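Local coordinates for RING finger protein unkempt homolog (Mus musculus, PDB 5ELH) that binds RNA sequence-specifically through clustered CCCH zinc fingers and represses translation in a programme that shapes the early morphology of embryonic cortical neurons, at residues 134-137 with 138-142. Sequence-based numbering, arbitrary orientation.
Sequences IREL and QAMEA
Residues 134-137 and 138-142 run on as one short alpha-helix, in which the carbonyls of Ile134, Arg135, Glu136 and Leu137 each accept the amide four residues later, from Gln138, Ala139, Met140 and Glu141. The shortest of these i to i+4 bonds joins Met140 N to Glu136 O at 2.8 Å, while Glu141 N lies 3.1 Å from Leu137 O. Gln138 N also makes a weak bond to Arg135 O. This helix lies at the C-terminal end of the modelled chain, on the surface of the zinc-finger cluster, the centre of the contact about 23 Å from the centre of the chain.

Met140 meets both Glu136 and Leu137, in the preceding turn. Its CG sits beside its own backbone N (chi1 -82°), which aims the chain back towards that turn and brings Met140 CG within 3.2 Å of Glu136 O. The thioether then bends at chi3, -63°, and the terminal methyl swings across to Leu137, where Met140 CE meets Leu137 CD2 at 3.8 Å. Tyr132, just ahead of the helix, touches both Leu137 and Met140.

Glu136 flanks the same methionine. With CG anti to the backbone N (chi1 -168°) and the rest of the chain extended, its methylene CG packs against Met140 CG at 4.0 Å. Beyond that methylene, Glu136 OE2 forms a salt bridge with Arg94, 42 residues earlier in the chain, and Arg135 NH2 forms one with Asp133, immediately before the helix. Around from the methionine, the extended Gln138 chain runs back beside the preceding turn, and Gln138 CG comes to 3.6 Å from Ile134 O.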
# COMPACT_ATOMS: atom_id res chain seq x y z
N ILE A 134 -20.63 -4.01 -14.01
CA ILE A 134 -21.99 -4.54 -14.00
C ILE A 134 -22.62 -4.47 -15.40
O ILE A 134 -23.41 -5.35 -15.78
CB ILE A 134 -22.89 -3.82 -12.95
CG1 ILE A 134 -24.29 -4.44 -12.88
CG2 ILE A 134 -22.99 -2.34 -13.25
CD1 ILE A 134 -24.32 -5.86 -12.36
N ARG A 135 -22.25 -3.46 -16.18
CA ARG A 135 -22.73 -3.37 -17.56
C ARG A 135 -22.27 -4.55 -18.40
O ARG A 135 -23.07 -5.13 -19.14
CB ARG A 135 -22.28 -2.07 -18.21
CG ARG A 135 -23.10 -0.89 -17.77
CD ARG A 135 -22.45 0.42 -18.13
NE ARG A 135 -21.21 0.63 -17.39
CZ ARG A 135 -20.55 1.77 -17.37
NH1 ARG A 135 -21.01 2.80 -18.07
NH2 ARG A 135 -19.44 1.88 -16.66
N GLU A 136 -21.00 -4.92 -18.29
CA GLU A 136 -20.50 -6.03 -19.10
C GLU A 136 -21.14 -7.34 -18.65
O GLU A 136 -21.44 -8.21 -19.48
CB GLU A 136 -18.98 -6.12 -19.06
CG GLU A 136 -18.45 -7.08 -20.12
CD GLU A 136 -16.93 -7.18 -20.14
OE1 GLU A 136 -16.27 -6.42 -19.40
OE2 GLU A 136 -16.42 -8.04 -20.90
N LEU A 137 -21.39 -7.47 -17.36
CA LEU A 137 -22.09 -8.65 -16.85
C LEU A 137 -23.48 -8.78 -17.47
O LEU A 137 -23.94 -9.89 -17.76
CB LEU A 137 -22.19 -8.61 -15.32
CG LEU A 137 -20.87 -8.78 -14.55
CD1 LEU A 137 -21.08 -8.52 -13.06
CD2 LEU A 137 -20.28 -10.17 -14.76
N GLN A 138 -24.15 -7.65 -17.70
CA GLN A 138 -25.48 -7.68 -18.30
C GLN A 138 -25.41 -8.12 -19.75
O GLN A 138 -26.18 -8.98 -20.18
CB GLN A 138 -26.15 -6.30 -18.25
CG GLN A 138 -26.79 -5.97 -16.92
CD GLN A 138 -27.52 -4.64 -16.96
OE1 GLN A 138 -28.65 -4.55 -17.47
NE2 GLN A 138 -26.89 -3.60 -16.42
N ALA A 139 -24.49 -7.53 -20.51
CA ALA A 139 -24.38 -7.83 -21.93
C ALA A 139 -23.90 -9.26 -22.15
O ALA A 139 -24.34 -9.93 -23.08
CB ALA A 139 -23.45 -6.85 -22.60
N MET A 140 -23.00 -9.72 -21.28
CA MET A 140 -22.45 -11.07 -21.38
C MET A 140 -23.51 -12.14 -21.13
O MET A 140 -23.55 -13.15 -21.85
CB MET A 140 -21.31 -11.28 -20.37
CG MET A 140 -19.97 -10.73 -20.82
SD MET A 140 -18.59 -11.39 -19.85
CE MET A 140 -18.95 -10.76 -18.22
N GLU A 141 -24.35 -11.92 -20.12
CA GLU A 141 -25.37 -12.90 -19.76
C GLU A 141 -26.35 -13.11 -20.91
O GLU A 141 -26.71 -14.25 -21.24
CB GLU A 141 -26.14 -12.48 -18.51
CG GLU A 141 -27.15 -13.54 -18.05
CD GLU A 141 -28.55 -12.98 -17.81
OE1 GLU A 141 -29.28 -12.71 -18.79
OE2 GLU A 141 -28.93 -12.81 -16.63
N ALA A 142 -26.79 -12.01 -21.50
CA ALA A 142 -27.63 -12.08 -22.69
C ALA A 142 -26.90 -12.85 -23.80
O ALA A 142 -27.54 -13.42 -24.67
CB ALA A 142 -28.00 -10.69 -23.16